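Local coordinates for cellobiose 2-epimerase (Ruminococcus albus, PDB 3VW5), which catalyses the reversible epimerization of cellobiose, converting the reducing-end glucose to mannose to give 4-O-beta-D-glucopyranosyl-D-mannose, at residues A135-L138 against F139-E143; H108-N111 against I112-I116; I182-L185 against I186-Y189; E154-D157 against R158-L162. The protein carries 2 engineered substitutions. One frame throughout, in Å; residues are numbered along the deposited sequence.

Along the chain the order is contact 2 (108-116), contact 1 (135-143), contact 4 (154-162) and contact 3 (182-189). Contacts 2, 1 and 3 lie on helices 109-126, 129-145 and 179-196 of the (alpha/alpha)6 barrel, contact 2 starting at the N-cap; contact 4 is the turn that ends strand 151-156. Contact 2, the hub, touches the other three, its centre about 9, 10 and 13 Å from the centres of contacts 3, 1 and 4. Contacts 1 and 3 also touch, about 13 Å between centres, whereas contact 4 touches neither of them. Contacts 2 and 3 lie nearer the centre of the chain than contact 1, consistent with inner and outer helices of the barrel.

Contact 1: residues A135-L138 against F139-E143; sequences AYRL and FEDIE. Engineered in segment 135-138: Leu138 (natural residue Pro).
Phe139 N donates to Ala135 O (2.9 Å) and Glu140 N to Tyr136 O (2.8 Å), two rungs of the alpha-helical ladder that makes 135-143 one unbroken run inside helix 129-145 of the (alpha/alpha)6 barrel. The ladder continues with Asp141 N on Arg137 O at 3.1 Å and Ile142 N on Leu138 O at 2.9 Å.

Among the apolar groups, Phe139 has CG anti to its backbone N (chi1 165°), which leaves Tyr136 O at the edge of the ring, while CG of Glu143 lies over one face, offset toward the rim. The same ring meets Tyr189 of helix 179-196 edge-to-face. Leu138, an engineered residue in place of proline, packs on Ala115 and Ile116 of helix 109-126; Ile142, one turn later, packs on Ile112 and Ile116.

The polar side chains look mostly outside the segments: Tyr136 OH is hydrogen-bonded to Asp196, Asp141 OD2 to the backbone N of Gly91, and Glu143 OE1 forms a salt bridge with Arg204 of helix 199-216. Arg137 NE stays 5.5 Å from Asp141 OD2, so any attraction between the two charges acts without contact. Asp141 also brushes the preceding turn, where its OD2 lies 4.0 Å from the Leu138 methyl CD2.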
loop_
_atom_site.group_PDB
_atom_site.type_symbol
_atom_site.label_atom_id
_atom_site.label_comp_id
_atom_site.label_asym_id
_atom_site.label_seq_id
_atom_site.Cartn_x
_atom_site.Cartn_y
_atom_site.Cartn_z
ATOM N N ALA A 135 3.208 14.724 10.215
ATOM C CA ALA A 135 2.549 13.453 10.402
ATOM C C ALA A 135 1.450 13.562 11.460
ATOM O O ALA A 135 0.309 13.123 11.236
ATOM C CB ALA A 135 3.558 12.378 10.750
ATOM N N TYR A 136 1.781 14.155 12.604
ATOM C CA TYR A 136 0.803 14.324 13.673
ATOM C C TYR A 136 -0.285 15.283 13.228
ATOM O O TYR A 136 -1.456 15.088 13.533
ATOM C CB TYR A 136 1.472 14.843 14.946
ATOM C CG TYR A 136 2.142 13.776 15.773
ATOM C CD1 TYR A 136 1.387 12.852 16.473
ATOM C CD2 TYR A 136 3.529 13.689 15.848
ATOM C CE1 TYR A 136 1.991 11.877 17.231
ATOM C CE2 TYR A 136 4.139 12.716 16.593
ATOM C CZ TYR A 136 3.362 11.811 17.293
ATOM O OH TYR A 136 3.946 10.824 18.060
ATOM N N ARG A 137 0.104 16.318 12.489
ATOM C CA ARG A 137 -0.869 17.275 11.992
ATOM C C ARG A 137 -1.973 16.557 11.202
ATOM O O ARG A 137 -3.155 16.855 11.361
ATOM C CB ARG A 137 -0.217 18.353 11.122
ATOM C CG ARG A 137 -1.220 19.411 10.706
ATOM C CD ARG A 137 -0.703 20.345 9.639
ATOM N NE ARG A 137 -0.839 21.743 10.045
ATOM C CZ ARG A 137 0.133 22.457 10.623
ATOM N NH1 ARG A 137 1.340 21.914 10.858
ATOM N NH2 ARG A 137 -0.098 23.723 10.964
ATOM N N LEU A 138 -1.564 15.612 10.354
ATOM C CA LEU A 138 -2.496 14.887 9.498
ATOM C C LEU A 138 -3.271 13.804 10.267
ATOM O O LEU A 138 -4.455 13.575 10.024
ATOM C CB LEU A 138 -1.761 14.296 8.292
ATOM C CG LEU A 138 -1.130 15.305 7.338
ATOM C CD1 LEU A 138 -0.364 14.586 6.255
ATOM C CD2 LEU A 138 -2.177 16.216 6.731
ATOM N N PHE A 139 -2.597 13.142 11.193
ATOM C CA PHE A 139 -3.284 12.289 12.156
ATOM C C PHE A 139 -4.432 13.049 12.851
ATOM O O PHE A 139 -5.542 12.539 12.944
ATOM C CB PHE A 139 -2.281 11.759 13.180
ATOM C CG PHE A 139 -2.901 11.164 14.405
ATOM C CD1 PHE A 139 -3.374 9.859 14.396
ATOM C CD2 PHE A 139 -2.966 11.887 15.591
ATOM C CE1 PHE A 139 -3.930 9.292 15.538
ATOM C CE2 PHE A 139 -3.524 11.318 16.746
ATOM C CZ PHE A 139 -4.001 10.022 16.714
ATOM N N GLU A 140 -4.167 14.269 13.326
ATOM C CA GLU A 140 -5.203 15.072 13.969
ATOM C C GLU A 140 -6.350 15.398 13.018
ATOM O O GLU A 140 -7.529 15.322 13.394
ATOM C CB GLU A 140 -4.614 16.351 14.560
ATOM C CG GLU A 140 -3.881 16.104 15.864
ATOM C CD GLU A 140 -3.489 17.382 16.571
ATOM O OE1 GLU A 140 -3.033 18.341 15.890
ATOM O OE2 GLU A 140 -3.643 17.423 17.818
ATOM N N ASP A 141 -6.002 15.751 11.785
ATOM C CA ASP A 141 -6.999 16.060 10.772
ATOM C C ASP A 141 -7.913 14.877 10.488
ATOM O O ASP A 141 -9.100 15.062 10.255
ATOM C CB ASP A 141 -6.343 16.532 9.467
ATOM C CG ASP A 141 -5.686 17.891 9.605
ATOM O OD1 ASP A 141 -5.895 18.531 10.667
ATOM O OD2 ASP A 141 -4.974 18.320 8.659
ATOM N N ILE A 142 -7.365 13.666 10.489
ATOM C CA ILE A 142 -8.175 12.489 10.192
ATOM C C ILE A 142 -9.169 12.265 11.319
ATOM O O ILE A 142 -10.358 12.018 11.086
ATOM C CB ILE A 142 -7.313 11.208 9.977
ATOM C CG1 ILE A 142 -6.694 11.199 8.580
ATOM C CG2 ILE A 142 -8.144 9.945 10.131
ATOM C CD1 ILE A 142 -5.685 10.079 8.394
ATOM N N GLU A 143 -8.676 12.369 12.545
ATOM C CA GLU A 143 -9.508 12.117 13.712
ATOM C C GLU A 143 -10.566 13.211 13.920
ATOM O O GLU A 143 -11.673 12.926 14.358
ATOM C CB GLU A 143 -8.652 11.919 14.954
ATOM C CG GLU A 143 -7.628 10.791 14.841
ATOM C CD GLU A 143 -8.248 9.407 14.740
ATOM O OE1 GLU A 143 -9.026 9.014 15.638
ATOM O OE2 GLU A 143 -7.945 8.699 13.756
#

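Contact 2: residues H108-N111 against I112-I116; sequences HTYN and IAFAI
Tyr110, with CG anti to the backbone N (chi1 174°), and Phe114, with chi1 at -109°, project their rings alongside each other from successive turns of one helix. The pair is T-shaped: the edge of Phe114 is turned toward the face of Tyr110, with ring centroids 5.7 Å apart and planes at 65°. CD2 of Phe114 stands above the tyrosine ring near its rim, and CE2 comes within 3.9 Å of Tyr110 OH. The Phe114 ring has other partners too: Arg52 in a cation-pi contact and Tyr373 edge-to-face.

On another side of the helix, Ile112 lays CG1 3.4 Å from His108 O, the carbonyl that also receives Ile112 N at 2.9 Å. Ala113 N to Thr109 O, 2.9 Å, and Ala115 N to Asn111 O, 3.2 Å, carry the helical bonding on. Between them Phe114 N is shared, weakly, by Tyr110 O and Asn111 O.

His108 closes the start of the helix: its ND1 accepts a weak bond from Tyr110 N (3.4 Å), which arrives in the imidazole plane, while NE2 is hydrogen-bonded to Asn165. Thr109 OG1 is satisfied by Arg153 O. The arrangement is a side-chain N-cap at a strand-to-helix junction, where strand 102-108 runs directly into barrel helix 109-126.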
loop_
_atom_site.group_PDB
_atom_site.type_symbol
_atom_site.label_atom_id
_atom_site.label_comp_id
_atom_site.label_asym_id
_atom_site.label_seq_id
_atom_site.Cartn_x
_atom_site.Cartn_y
_atom_site.Cartn_z
ATOM N N HIS A 108 -9.549 12.435 1.021
ATOM C CA HIS A 108 -9.801 11.013 1.185
ATOM C C HIS A 108 -8.995 10.406 2.333
ATOM O O HIS A 108 -7.761 10.424 2.340
ATOM C CB HIS A 108 -9.526 10.260 -0.120
ATOM C CG HIS A 108 -10.420 9.078 -0.323
ATOM N ND1 HIS A 108 -10.436 7.995 0.543
ATOM C CD2 HIS A 108 -11.344 8.808 -1.280
ATOM C CE1 HIS A 108 -11.324 7.114 0.121
ATOM N NE2 HIS A 108 -11.888 7.579 -0.985
ATOM N N THR A 109 -9.716 9.873 3.309
ATOM C CA THR A 109 -9.103 9.206 4.441
ATOM C C THR A 109 -7.926 8.314 4.029
ATOM O O THR A 109 -6.861 8.320 4.648
ATOM C CB THR A 109 -10.145 8.366 5.163
ATOM O OG1 THR A 109 -11.164 9.239 5.640
ATOM C CG2 THR A 109 -9.549 7.630 6.336
ATOM N N TYR A 110 -8.138 7.540 2.979
ATOM C CA TYR A 110 -7.145 6.601 2.478
ATOM C C TYR A 110 -5.873 7.319 2.005
ATOM O O TYR A 110 -4.749 6.886 2.292
ATOM C CB TYR A 110 -7.813 5.822 1.355
ATOM C CG TYR A 110 -6.945 4.898 0.583
ATOM C CD1 TYR A 110 -6.866 3.567 0.929
ATOM C CD2 TYR A 110 -6.243 5.339 -0.536
ATOM C CE1 TYR A 110 -6.088 2.687 0.206
ATOM C CE2 TYR A 110 -5.451 4.473 -1.271
ATOM C CZ TYR A 110 -5.378 3.140 -0.897
ATOM O OH TYR A 110 -4.613 2.246 -1.618
ATOM N N ASN A 111 -6.059 8.424 1.291
ATOM C CA ASN A 111 -4.954 9.230 0.795
ATOM C C ASN A 111 -4.204 9.882 1.947
ATOM O O ASN A 111 -2.974 9.803 2.007
ATOM C CB ASN A 111 -5.473 10.287 -0.183
ATOM C CG ASN A 111 -4.359 11.044 -0.890
ATOM O OD1 ASN A 111 -3.269 10.518 -1.106
ATOM N ND2 ASN A 111 -4.639 12.290 -1.259
ATOM N N ILE A 112 -4.938 10.508 2.872
ATOM C CA ILE A 112 -4.321 11.118 4.061
ATOM C C ILE A 112 -3.546 10.124 4.936
ATOM O O ILE A 112 -2.495 10.465 5.489
ATOM C CB ILE A 112 -5.340 11.843 4.951
ATOM C CG1 ILE A 112 -6.133 12.872 4.135
ATOM C CG2 ILE A 112 -4.620 12.488 6.129
ATOM C CD1 ILE A 112 -7.524 13.176 4.687
ATOM N N ALA A 113 -4.066 8.908 5.080
ATOM C CA ALA A 113 -3.372 7.890 5.849
ATOM C C ALA A 113 -1.995 7.649 5.232
ATOM O O ALA A 113 -1.009 7.476 5.938
ATOM C CB ALA A 113 -4.179 6.593 5.887
ATOM N N PHE A 114 -1.933 7.638 3.907
ATOM C CA PHE A 114 -0.692 7.312 3.230
ATOM C C PHE A 114 0.358 8.390 3.443
ATOM O O PHE A 114 1.515 8.086 3.737
ATOM C CB PHE A 114 -0.918 7.081 1.742
ATOM C CG PHE A 114 -0.770 5.669 1.347
ATOM C CD1 PHE A 114 0.489 5.085 1.326
ATOM C CD2 PHE A 114 -1.893 4.898 1.019
ATOM C CE1 PHE A 114 0.636 3.746 0.980
ATOM C CE2 PHE A 114 -1.765 3.557 0.660
ATOM C CZ PHE A 114 -0.495 2.978 0.645
ATOM N N ALA A 115 -0.053 9.646 3.277
ATOM C CA ALA A 115 0.787 10.782 3.653
ATOM C C ALA A 115 1.410 10.566 5.047
ATOM O O ALA A 115 2.619 10.713 5.224
ATOM C CB ALA A 115 -0.011 12.078 3.597
ATOM N N ILE A 116 0.587 10.197 6.025
ATOM C CA ILE A 116 1.101 9.888 7.359
ATOM C C ILE A 116 2.153 8.777 7.349
ATOM O O ILE A 116 3.187 8.888 7.999
ATOM C CB ILE A 116 -0.041 9.506 8.311
ATOM C CG1 ILE A 116 -0.915 10.720 8.582
ATOM C CG2 ILE A 116 0.491 8.916 9.614
ATOM C CD1 ILE A 116 -2.301 10.340 9.041
#

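Contact 3: residues I182-L185 against I186-Y189; sequences ILHL and IEAY
His184 and Glu187, three residues apart on one helix and both buried, are joined by a His-carboxylate hydrogen bond from ND1 to OE2, 2.7 Å long and nearly straight at 167°. The acceptor lies in the imidazole plane, yet the ring meets OE2 from well above the carboxylate plane, 53° out of it. Glu187 reaches this point with an extended chain that starts with CG anti to the backbone N (chi1 -175°). A water gives Glu187 OE2 a second donor at 2.7 Å and also donates to His184 O at 2.9 Å, tying the carboxylate back to its own helix. The other oxygen, OE1, is engaged by Arg377 in a salt bridge and by Tyr373 OH, so the buried acid is held at both ends. CD1 of Leu183 lies 4.1 Å above the centre of the His184 ring and covers that face. A leucine in place of Glu187 would probably leave His184 ND1 without this acceptor and take one counter-charge from Arg377, so that the imidazole's rotation is less firmly set.

The remaining side chains pack a turn apart. Ile182 CG2 touches Ile186 CD1 at 4.1 Å, and Leu185 lies alongside Tyr189, CD2 to CE2 4.2 Å. Tyr189 N also bonds to Leu185 O at 2.9 Å, and its OH is taken by Glu143.

Helix 179-196 is thus enclosed within the barrel: Leu185 and Glu187 face helix 109-126, Tyr189 reaches helix 129-145, Leu183 packs on helix 241-258, and Ile182 and Ile186 on helix 199-216.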
loop_
_atom_site.group_PDB
_atom_site.type_symbol
_atom_site.label_atom_id
_atom_site.label_comp_id
_atom_site.label_asym_id
_atom_site.label_seq_id
_atom_site.Cartn_x
_atom_site.Cartn_y
_atom_site.Cartn_z
ATOM N N ILE A 182 -9.525 1.135 6.226
ATOM C CA ILE A 182 -9.180 0.732 7.587
ATOM C C ILE A 182 -7.753 0.183 7.591
ATOM O O ILE A 182 -6.908 0.595 8.388
ATOM C CB ILE A 182 -10.205 -0.275 8.179
ATOM C CG1 ILE A 182 -11.594 0.357 8.269
ATOM C CG2 ILE A 182 -9.782 -0.751 9.558
ATOM C CD1 ILE A 182 -12.670 -0.607 8.733
ATOM N N LEU A 183 -7.495 -0.719 6.654
ATOM C CA LEU A 183 -6.198 -1.353 6.489
ATOM C C LEU A 183 -5.056 -0.336 6.326
ATOM O O LEU A 183 -3.977 -0.481 6.922
ATOM C CB LEU A 183 -6.255 -2.283 5.276
ATOM C CG LEU A 183 -5.177 -3.358 5.118
ATOM C CD1 LEU A 183 -3.991 -2.848 4.333
ATOM C CD2 LEU A 183 -4.748 -3.872 6.475
ATOM N N HIS A 184 -5.284 0.692 5.519
ATOM C CA HIS A 184 -4.247 1.695 5.331
ATOM C C HIS A 184 -4.121 2.717 6.476
ATOM O O HIS A 184 -3.063 3.320 6.658
ATOM C CB HIS A 184 -4.310 2.309 3.928
ATOM C CG HIS A 184 -3.893 1.340 2.865
ATOM N ND1 HIS A 184 -2.582 0.936 2.707
ATOM C CD2 HIS A 184 -4.614 0.635 1.962
ATOM C CE1 HIS A 184 -2.511 0.049 1.735
ATOM N NE2 HIS A 184 -3.730 -0.147 1.260
ATOM N N LEU A 185 -5.174 2.875 7.272
ATOM C CA LEU A 185 -5.023 3.542 8.571
ATOM C C LEU A 185 -4.167 2.680 9.508
ATOM O O LEU A 185 -3.236 3.179 10.142
ATOM C CB LEU A 185 -6.375 3.879 9.204
ATOM C CG LEU A 185 -7.168 5.017 8.549
ATOM C CD1 LEU A 185 -8.568 5.085 9.131
ATOM C CD2 LEU A 185 -6.474 6.378 8.674
ATOM N N ILE A 186 -4.457 1.386 9.586
ATOM C CA ILE A 186 -3.597 0.513 10.376
ATOM C C ILE A 186 -2.133 0.695 9.957
ATOM O O ILE A 186 -1.263 0.922 10.781
ATOM C CB ILE A 186 -4.042 -0.962 10.268
ATOM C CG1 ILE A 186 -5.323 -1.193 11.080
ATOM C CG2 ILE A 186 -2.943 -1.898 10.710
ATOM C CD1 ILE A 186 -6.151 -2.378 10.619
ATOM N N GLU A 187 -1.884 0.629 8.658
ATOM C CA GLU A 187 -0.544 0.682 8.106
ATOM C C GLU A 187 0.185 1.971 8.506
ATOM O O GLU A 187 1.329 1.926 8.965
ATOM C CB GLU A 187 -0.656 0.582 6.590
ATOM C CG GLU A 187 0.635 0.503 5.816
ATOM C CD GLU A 187 0.362 0.619 4.327
ATOM O OE1 GLU A 187 0.751 -0.292 3.547
ATOM O OE2 GLU A 187 -0.272 1.629 3.933
ATOM N N ALA A 188 -0.484 3.108 8.323
ATOM C CA ALA A 188 0.061 4.427 8.684
ATOM C C ALA A 188 0.294 4.591 10.185
ATOM O O ALA A 188 1.374 4.995 10.602
ATOM C CB ALA A 188 -0.834 5.574 8.148
ATOM N N TYR A 189 -0.726 4.293 10.986
ATOM C CA TYR A 189 -0.644 4.486 12.434
ATOM C C TYR A 189 0.409 3.586 13.051
ATOM O O TYR A 189 1.095 3.980 13.993
ATOM C CB TYR A 189 -1.997 4.267 13.116
ATOM C CG TYR A 189 -2.978 5.378 12.868
ATOM C CD1 TYR A 189 -4.119 5.513 13.653
ATOM C CD2 TYR A 189 -2.766 6.303 11.851
ATOM C CE1 TYR A 189 -5.030 6.536 13.430
ATOM C CE2 TYR A 189 -3.663 7.339 11.617
ATOM C CZ TYR A 189 -4.800 7.446 12.406
ATOM O OH TYR A 189 -5.709 8.467 12.176
HETATM O O HOH W 1 -1.068 4.106 4.702
#

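Contact 4: residues E154-D157 against R158-L162; sequences EAFD and RQWRL
Trp160 turns the edge of its six-membered ring toward the face of Phe156, an offset edge-to-face pair with centroids 5.7 Å apart and planes at 68°. The closest ring atoms are Phe156 CD2 and Trp160 CE3, 3.9 Å apart, with CD2 in the indole plane. Arg158 O lies over one indole face near the rim, and the carbonyl carbon of Arg161 sits at the edge of the Phe156 ring.

The second flat pair is the salt bridge of Asp157 and Arg161, its planes 51° apart. Asp157 OD2 accepts from Arg161 NE at 2.8 Å, through its syn lone pair, and from Arg161 NH2 at 3.0 Å, from above the carboxylate plane. Asp157 OD1 takes Arg161 N at 2.9 Å. Asp157 can do all this because its CG stands between the backbone N and the carbonyl carbon (chi1 66°), which swings the carboxylate in over the turn. Without its carboxylate, as with an alanine here, the turn is likely to lose the mate of the Arg161 guanidinium and the acceptor of Arg161 N, leaving the arginine freer to turn.

The backbone makes a type I turn from Asp157 to Trp160, followed by a G1 beta bulge: Trp160 N bonds to Asp157 O at 2.8 Å, Asp157 N to Arg161 O at 3.0 Å, and Trp160 has a positive phi. Beyond it Phe156 and Leu162 form a single bridge.

The turn follows strand 151-156, whose Phe156 pairs by backbone with Lys107 of strand 102-108; Trp160 packs on Ile112 of helix 109-126 and bonds through NE1 to Tyr89 O, while Arg158 reaches Asp86 in a salt bridge.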
loop_
_atom_site.group_PDB
_atom_site.type_symbol
_atom_site.label_atom_id
_atom_site.label_comp_id
_atom_site.label_asym_id
_atom_site.label_seq_id
_atom_site.Cartn_x
_atom_site.Cartn_y
_atom_site.Cartn_z
ATOM N N GLU A 154 -14.966 8.037 4.397
ATOM C CA GLU A 154 -13.838 7.976 3.461
ATOM C C GLU A 154 -13.636 9.104 2.439
ATOM O O GLU A 154 -12.498 9.424 2.109
ATOM C CB GLU A 154 -13.844 6.616 2.765
ATOM C CG GLU A 154 -13.945 5.494 3.778
ATOM C CD GLU A 154 -13.510 4.161 3.234
ATOM O OE1 GLU A 154 -13.487 3.186 4.027
ATOM O OE2 GLU A 154 -13.188 4.083 2.020
ATOM N N ALA A 155 -14.706 9.711 1.947
ATOM C CA ALA A 155 -14.559 10.677 0.866
ATOM C C ALA A 155 -15.282 11.992 1.121
ATOM O O ALA A 155 -16.456 12.004 1.463
ATOM C CB ALA A 155 -15.013 10.065 -0.469
ATOM N N PHE A 156 -14.567 13.095 0.933
ATOM C CA PHE A 156 -15.085 14.429 1.202
ATOM C C PHE A 156 -14.548 15.369 0.149
ATOM O O PHE A 156 -13.568 15.045 -0.535
ATOM C CB PHE A 156 -14.611 14.926 2.569
ATOM C CG PHE A 156 -14.757 13.917 3.649
ATOM C CD1 PHE A 156 -15.911 13.872 4.417
ATOM C CD2 PHE A 156 -13.756 12.980 3.880
ATOM C CE1 PHE A 156 -16.055 12.916 5.413
ATOM C CE2 PHE A 156 -13.908 12.017 4.858
ATOM C CZ PHE A 156 -15.053 11.990 5.630
ATOM N N ASP A 157 -15.189 16.528 0.021
ATOM C CA ASP A 157 -14.606 17.623 -0.741
ATOM C C ASP A 157 -13.600 18.353 0.136
ATOM O O ASP A 157 -13.456 18.031 1.319
ATOM C CB ASP A 157 -15.665 18.571 -1.333
ATOM C CG ASP A 157 -16.447 19.354 -0.279
ATOM O OD1 ASP A 157 -16.067 19.378 0.917
ATOM O OD2 ASP A 157 -17.459 19.967 -0.671
ATOM N N ARG A 158 -12.900 19.322 -0.444
ATOM C CA ARG A 158 -11.851 20.023 0.288
ATOM C C ARG A 158 -12.309 20.467 1.674
ATOM O O ARG A 158 -11.571 20.361 2.646
ATOM C CB ARG A 158 -11.353 21.227 -0.498
ATOM C CG ARG A 158 -10.250 21.914 0.224
ATOM C CD ARG A 158 -9.888 23.200 -0.414
ATOM N NE ARG A 158 -8.784 23.781 0.336
ATOM C CZ ARG A 158 -8.391 25.043 0.238
ATOM N NH1 ARG A 158 -9.022 25.875 -0.584
ATOM N NH2 ARG A 158 -7.370 25.464 0.966
ATOM N N GLN A 159 -13.549 20.934 1.738
ATOM C CA GLN A 159 -14.138 21.499 2.940
ATOM C C GLN A 159 -14.785 20.435 3.842
ATOM O O GLN A 159 -15.551 20.767 4.739
ATOM C CB GLN A 159 -15.175 22.563 2.554
ATOM C CG GLN A 159 -14.621 23.665 1.641
ATOM C CD GLN A 159 -15.223 23.667 0.221
ATOM O OE1 GLN A 159 -16.290 24.257 -0.019
ATOM N NE2 GLN A 159 -14.533 23.017 -0.724
ATOM N N TRP A 160 -14.486 19.160 3.611
ATOM C CA TRP A 160 -14.959 18.076 4.495
ATOM C C TRP A 160 -16.466 17.808 4.453
ATOM O O TRP A 160 -17.015 17.213 5.381
ATOM C CB TRP A 160 -14.549 18.301 5.948
ATOM C CG TRP A 160 -13.068 18.431 6.203
ATOM C CD1 TRP A 160 -12.416 19.545 6.652
ATOM C CD2 TRP A 160 -12.057 17.419 6.049
ATOM N NE1 TRP A 160 -11.071 19.296 6.783
ATOM C CE2 TRP A 160 -10.821 18.003 6.421
ATOM C CE3 TRP A 160 -12.077 16.084 5.628
ATOM C CZ2 TRP A 160 -9.622 17.295 6.397
ATOM C CZ3 TRP A 160 -10.889 15.384 5.597
ATOM C CH2 TRP A 160 -9.674 15.987 5.981
ATOM N N ARG A 161 -17.137 18.246 3.392
ATOM C CA ARG A 161 -18.520 17.850 3.171
ATOM C C ARG A 161 -18.538 16.522 2.420
ATOM O O ARG A 161 -17.810 16.334 1.440
ATOM C CB ARG A 161 -19.281 18.926 2.395
ATOM C CG ARG A 161 -19.257 20.288 3.085
ATOM C CD ARG A 161 -19.795 21.406 2.187
ATOM N NE ARG A 161 -18.953 21.638 1.018
ATOM C CZ ARG A 161 -19.014 22.728 0.261
ATOM N NH1 ARG A 161 -19.879 23.692 0.553
ATOM N NH2 ARG A 161 -18.209 22.855 -0.790
ATOM N N LEU A 162 -19.377 15.603 2.880
ATOM C CA LEU A 162 -19.438 14.253 2.321
ATOM C C LEU A 162 -19.758 14.167 0.812
ATOM O O LEU A 162 -20.656 14.855 0.320
ATOM C CB LEU A 162 -20.437 13.415 3.113
ATOM C CG LEU A 162 -20.271 11.937 2.803
ATOM C CD1 LEU A 162 -19.602 11.232 3.971
ATOM C CD2 LEU A 162 -21.618 11.295 2.457
#